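Local coordinates for UDP-N-acetylglucosamine 3-dehydrogenase (Acidithiobacillus ferrooxidans, PDB 7BVJ), which catalyses the NAD(+)-dependent oxidation of the glucosamine 3-position of UDP-GlcNAc to a ketone, a step in making the diamino sugar of some lipid A, at residues 152-166 with 205-217. Residues are numbered along the deposited sequence; the frame is centred on the assembly and turned at random.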
loop_
_atom_site.group_PDB
_atom_site.type_symbol
_atom_site.label_atom_id
_atom_site.label_comp_id
_atom_site.label_asym_id
_atom_site.label_seq_id
_atom_site.Cartn_x
_atom_site.Cartn_y
_atom_site.Cartn_z
ATOM N N SER A 152 14.148 12.330 -0.757
ATOM C CA SER A 152 14.124 11.215 0.188
ATOM C C SER A 152 13.956 11.668 1.632
ATOM O O SER A 152 13.502 10.882 2.471
ATOM C CB SER A 152 15.396 10.386 0.054
ATOM O OG SER A 152 15.378 9.603 -1.124
ATOM N N LEU A 153 14.301 12.915 1.943
ATOM C CA LEU A 153 14.142 13.399 3.305
ATOM C C LEU A 153 12.689 13.413 3.744
ATOM O O LEU A 153 12.415 13.437 4.943
ATOM C CB LEU A 153 14.757 14.796 3.438
ATOM C CG LEU A 153 16.287 14.774 3.512
ATOM C CD1 LEU A 153 16.857 16.101 4.041
ATOM C CD2 LEU A 153 16.763 13.599 4.354
ATOM N N ASP A 154 11.748 13.392 2.806
ATOM C CA ASP A 154 10.337 13.305 3.140
ATOM C C ASP A 154 9.793 11.885 3.001
ATOM O O ASP A 154 8.573 11.702 2.949
ATOM C CB ASP A 154 9.539 14.278 2.273
ATOM C CG ASP A 154 9.962 15.719 2.490
ATOM O OD1 ASP A 154 10.504 16.340 1.549
ATOM O OD2 ASP A 154 9.771 16.226 3.615
ATOM N N ILE A 155 10.668 10.885 2.932
ATOM C CA ILE A 155 10.269 9.479 2.887
ATOM C C ILE A 155 10.360 8.937 4.304
ATOM O O ILE A 155 11.468 8.773 4.841
ATOM C CB ILE A 155 11.155 8.657 1.944
ATOM C CG1 ILE A 155 10.943 9.051 0.490
ATOM C CG2 ILE A 155 10.889 7.173 2.133
ATOM C CD1 ILE A 155 11.942 8.421 -0.445
ATOM N N ASP A 156 9.208 8.653 4.916
ATOM C CA ASP A 156 9.190 8.037 6.241
ATOM C C ASP A 156 9.505 6.555 6.071
ATOM O O ASP A 156 8.719 5.804 5.488
ATOM C CB ASP A 156 7.843 8.261 6.926
ATOM C CG ASP A 156 7.829 7.807 8.381
ATOM O OD1 ASP A 156 8.226 6.647 8.684
ATOM O OD2 ASP A 156 7.393 8.615 9.228
ATOM N N VAL A 157 10.659 6.139 6.584
ATOM C CA VAL A 157 11.178 4.796 6.341
ATOM C C VAL A 157 10.183 3.714 6.774
ATOM O O VAL A 157 10.069 2.676 6.124
ATOM C CB VAL A 157 12.556 4.683 7.032
ATOM C CG1 VAL A 157 12.903 3.289 7.436
ATOM C CG2 VAL A 157 13.626 5.257 6.087
ATOM N N ILE A 158 9.428 3.952 7.842
ATOM C CA ILE A 158 8.423 2.996 8.295
ATOM C C ILE A 158 7.090 3.207 7.584
ATOM O O ILE A 158 6.531 2.265 7.010
ATOM C CB ILE A 158 8.259 3.095 9.824
ATOM C CG1 ILE A 158 9.620 2.997 10.510
ATOM C CG2 ILE A 158 7.342 1.993 10.328
ATOM C CD1 ILE A 158 10.353 1.707 10.148
ATOM N N MET A 159 6.567 4.446 7.607
ATOM C CA MET A 159 5.219 4.736 7.117
ATOM C C MET A 159 5.118 4.766 5.595
ATOM O O MET A 159 4.021 4.577 5.054
ATOM C CB MET A 159 4.717 6.071 7.685
ATOM C CG MET A 159 4.726 6.182 9.217
ATOM S SD MET A 159 3.762 4.945 10.127
ATOM C CE MET A 159 2.317 4.864 9.081
ATOM N N ASP A 160 6.223 4.997 4.885
ATOM C CA ASP A 160 6.190 5.046 3.430
ATOM C C ASP A 160 6.863 3.864 2.743
ATOM O O ASP A 160 6.629 3.670 1.550
ATOM C CB ASP A 160 6.844 6.345 2.921
ATOM C CG ASP A 160 6.192 7.597 3.496
ATOM O OD1 ASP A 160 4.942 7.677 3.514
ATOM O OD2 ASP A 160 6.935 8.495 3.952
ATOM N N LEU A 161 7.729 3.111 3.434
ATOM C CA LEU A 161 8.380 1.942 2.852
ATOM C C LEU A 161 7.981 0.657 3.561
ATOM O O LEU A 161 7.399 -0.238 2.936
ATOM C CB LEU A 161 9.908 2.088 2.901
ATOM C CG LEU A 161 10.605 3.258 2.222
ATOM C CD1 LEU A 161 12.091 3.176 2.488
ATOM C CD2 LEU A 161 10.325 3.236 0.721
ATOM N N MET A 162 8.236 0.560 4.866
ATOM C CA MET A 162 8.078 -0.717 5.546
ATOM C C MET A 162 6.620 -1.129 5.624
ATOM O O MET A 162 6.313 -2.329 5.679
ATOM C CB MET A 162 8.678 -0.659 6.948
ATOM C CG MET A 162 8.972 -2.043 7.494
ATOM S SD MET A 162 9.373 -2.070 9.230
ATOM C CE MET A 162 11.117 -1.598 9.214
ATOM N N ILE A 163 5.718 -0.150 5.593
ATOM C CA ILE A 163 4.296 -0.427 5.752
ATOM C C ILE A 163 3.795 -1.385 4.681
ATOM O O ILE A 163 2.834 -2.127 4.916
ATOM C CB ILE A 163 3.512 0.897 5.744
ATOM C CG1 ILE A 163 2.095 0.687 6.279
ATOM C CG2 ILE A 163 3.487 1.477 4.345
ATOM C CD1 ILE A 163 1.434 1.941 6.728
ATOM N N HIS A 164 4.456 -1.426 3.516
ATOM C CA HIS A 164 4.099 -2.403 2.481
ATOM C C HIS A 164 4.231 -3.823 2.996
ATOM O O HIS A 164 3.296 -4.635 2.898
ATOM C CB HIS A 164 4.993 -2.236 1.251
ATOM C CG HIS A 164 4.721 -0.989 0.469
ATOM N ND1 HIS A 164 3.476 -0.689 -0.040
ATOM C CD2 HIS A 164 5.533 0.036 0.111
ATOM C CE1 HIS A 164 3.532 0.462 -0.685
ATOM N NE2 HIS A 164 4.767 0.925 -0.605
ATOM N N ASP A 165 5.402 -4.148 3.538
ATOM C CA ASP A 165 5.655 -5.510 3.972
ATOM C C ASP A 165 5.003 -5.807 5.311
ATOM O O ASP A 165 4.599 -6.948 5.550
ATOM C CB ASP A 165 7.159 -5.752 3.995
ATOM C CG ASP A 165 7.795 -5.434 2.652
ATOM O OD1 ASP A 165 7.307 -5.982 1.642
ATOM O OD2 ASP A 165 8.736 -4.607 2.598
ATOM N N LEU A 166 4.836 -4.801 6.168
ATOM C CA LEU A 166 3.975 -4.995 7.330
ATOM C C LEU A 166 2.570 -5.413 6.901
ATOM O O LEU A 166 1.998 -6.362 7.457
ATOM C CB LEU A 166 3.942 -3.725 8.178
ATOM C CG LEU A 166 5.257 -3.424 8.925
ATOM C CD1 LEU A 166 5.355 -1.950 9.386
ATOM C CD2 LEU A 166 5.452 -4.376 10.120
ATOM N N THR A 205 3.873 -16.582 13.965
ATOM C CA THR A 205 4.663 -16.115 12.822
ATOM C C THR A 205 5.596 -14.975 13.220
ATOM O O THR A 205 5.242 -14.114 14.024
ATOM C CB THR A 205 3.767 -15.623 11.677
ATOM O OG1 THR A 205 2.844 -16.642 11.287
ATOM C CG2 THR A 205 4.618 -15.250 10.459
ATOM N N VAL A 206 6.794 -14.970 12.641
ATOM C CA VAL A 206 7.789 -13.923 12.858
ATOM C C VAL A 206 8.032 -13.230 11.524
ATOM O O VAL A 206 8.202 -13.895 10.499
ATOM C CB VAL A 206 9.104 -14.493 13.434
ATOM C CG1 VAL A 206 10.249 -13.437 13.396
ATOM C CG2 VAL A 206 8.895 -15.002 14.857
ATOM N N ALA A 207 8.034 -11.899 11.542
ATOM C CA ALA A 207 8.352 -11.075 10.379
ATOM C C ALA A 207 9.588 -10.245 10.679
ATOM O O ALA A 207 9.641 -9.563 11.700
ATOM C CB ALA A 207 7.189 -10.143 10.009
ATOM N N ASN A 208 10.559 -10.272 9.770
ATOM C CA ASN A 208 11.856 -9.620 9.931
ATOM C C ASN A 208 12.008 -8.680 8.736
ATOM O O ASN A 208 12.453 -9.107 7.666
ATOM C CB ASN A 208 12.991 -10.702 10.012
ATOM C CG ASN A 208 14.378 -10.120 9.849
ATOM O OD1 ASN A 208 14.588 -8.912 10.006
ATOM N ND2 ASN A 208 15.339 -10.979 9.532
ATOM N N LEU A 209 11.636 -7.408 8.926
ATOM C CA LEU A 209 11.366 -6.472 7.838
ATOM C C LEU A 209 12.345 -5.307 7.864
ATOM O O LEU A 209 12.394 -4.556 8.844
ATOM C CB LEU A 209 9.939 -5.928 7.935
ATOM C CG LEU A 209 8.869 -7.000 8.135
ATOM C CD1 LEU A 209 7.491 -6.348 8.111
ATOM C CD2 LEU A 209 9.010 -8.020 7.018
ATOM N N ALA A 210 13.078 -5.121 6.771
ATOM C CA ALA A 210 14.070 -4.062 6.660
ATOM C C ALA A 210 13.628 -3.026 5.632
ATOM O O ALA A 210 13.015 -3.364 4.615
ATOM C CB ALA A 210 15.440 -4.644 6.287
ATOM N N ALA A 211 13.926 -1.761 5.905
ATOM C CA ALA A 211 13.640 -0.702 4.952
ATOM C C ALA A 211 14.735 0.354 5.041
ATOM O O ALA A 211 15.265 0.612 6.119
ATOM C CB ALA A 211 12.257 -0.081 5.204
ATOM N N SER A 212 15.089 0.937 3.894
ATOM C CA SER A 212 16.137 1.950 3.812
ATOM C C SER A 212 15.841 2.929 2.677
ATOM O O SER A 212 15.309 2.547 1.626
ATOM C CB SER A 212 17.517 1.324 3.592
ATOM O OG SER A 212 18.499 2.341 3.428
ATOM N N ARG A 213 16.216 4.192 2.896
ATOM C CA ARG A 213 16.103 5.242 1.890
ATOM C C ARG A 213 17.458 5.776 1.436
ATOM O O ARG A 213 17.507 6.811 0.761
ATOM C CB ARG A 213 15.234 6.398 2.410
ATOM C CG ARG A 213 15.756 7.044 3.658
ATOM C CD ARG A 213 14.928 8.239 4.080
ATOM N NE ARG A 213 15.566 8.928 5.195
ATOM C CZ ARG A 213 14.964 9.803 5.991
ATOM N NH1 ARG A 213 13.695 10.121 5.792
ATOM N NH2 ARG A 213 15.642 10.369 6.985
ATOM N N VAL A 214 18.554 5.100 1.767
ATOM C CA VAL A 214 19.882 5.590 1.414
ATOM C C VAL A 214 20.756 4.537 0.729
ATOM O O VAL A 214 21.982 4.577 0.858
ATOM C CB VAL A 214 20.601 6.120 2.671
ATOM C CG1 VAL A 214 19.914 7.360 3.202
ATOM C CG2 VAL A 214 20.675 5.025 3.751
ATOM N N VAL A 215 20.166 3.574 0.017
ATOM C CA VAL A 215 21.005 2.529 -0.580
ATOM C C VAL A 215 21.569 3.005 -1.916
ATOM O O VAL A 215 21.156 4.047 -2.442
ATOM C CB VAL A 215 20.247 1.200 -0.770
ATOM C CG1 VAL A 215 20.188 0.417 0.534
ATOM C CG2 VAL A 215 18.873 1.450 -1.336
ATOM N N ARG A 216 22.522 2.245 -2.467
ATOM C CA ARG A 216 23.026 2.525 -3.811
ATOM C C ARG A 216 21.983 2.183 -4.871
ATOM O O ARG A 216 21.503 3.061 -5.603
ATOM C CB ARG A 216 24.314 1.736 -4.066
ATOM C CG ARG A 216 25.480 2.071 -3.144
ATOM C CD ARG A 216 26.801 2.088 -3.909
ATOM N NE ARG A 216 26.820 3.150 -4.915
ATOM C CZ ARG A 216 27.923 3.744 -5.358
ATOM N NH1 ARG A 216 29.108 3.377 -4.886
ATOM N NH2 ARG A 216 27.844 4.706 -6.274
ATOM N N GLU A 217 21.609 0.909 -4.960
ATOM C CA GLU A 217 20.638 0.486 -5.957
ATOM C C GLU A 217 19.363 -0.027 -5.287
ATOM O O GLU A 217 19.413 -0.586 -4.184
ATOM C CB GLU A 217 21.223 -0.609 -6.861
ATOM C CG GLU A 217 21.405 -1.963 -6.175
ATOM C CD GLU A 217 22.678 -2.035 -5.341
ATOM O OE1 GLU A 217 23.495 -2.953 -5.586
ATOM O OE2 GLU A 217 22.862 -1.174 -4.446
HETATM O O HOH W 1 14.799 7.118 -1.083
HETATM O O HOH W 2 13.330 12.830 7.627
HETATM O O HOH W 3 10.147 -3.803 4.607
#
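In the C-terminal domain of this Gfo/Idh/MocA enzyme, helix 157-166 packs along one face of the mixed sheet, over strand 206-212; their axes approach to 7.8 Å at 146°, nearer antiparallel than perpendicular. Ala211 lies where the two backbones are nearest, its CA 5.6 Å from Met162 CA, consistent with a small side chain there; Ala211 CB is 3.9 Å from Leu161 CB and also against Met162 CB and the carbonyl of Val157. Further along, Leu209 CD1 meets Leu166 CD2 at 3.5 Å, tighter than usual carbon contact. The Met162 chain leaves CB with CG opposite the main-chain nitrogen (chi1 -160°), which places CG 4.0 Å from Leu209 CB, and the bend at chi3 brings CE near Leu209 O. Asp165, salt-bridged to Arg144, reaches the carbonyl of Ala210 through a water.

At the corner the chain turns at 213-214, Arg213 runs extended from CG to NE past Val157, whose CG2 lies 3.7 Å from Arg213 CG. Arg213 NH1 donates to Ile155 O at 2.8 Å, a bent bond (136° at the hydrogen), and a water links NH1 to Leu153 O; NH2 forms a salt bridge with Asp193. A leucine in its place would probably leave Ile155 O without this donor and Asp193 without its mate, letting the loop before the helix shift. Such a helix-on-sheet layer belongs to the alpha/beta C-terminal domain of Gfo/Idh/MocA oxidoreductases, here with the lead-in loop held by an arginine at the chain's corner.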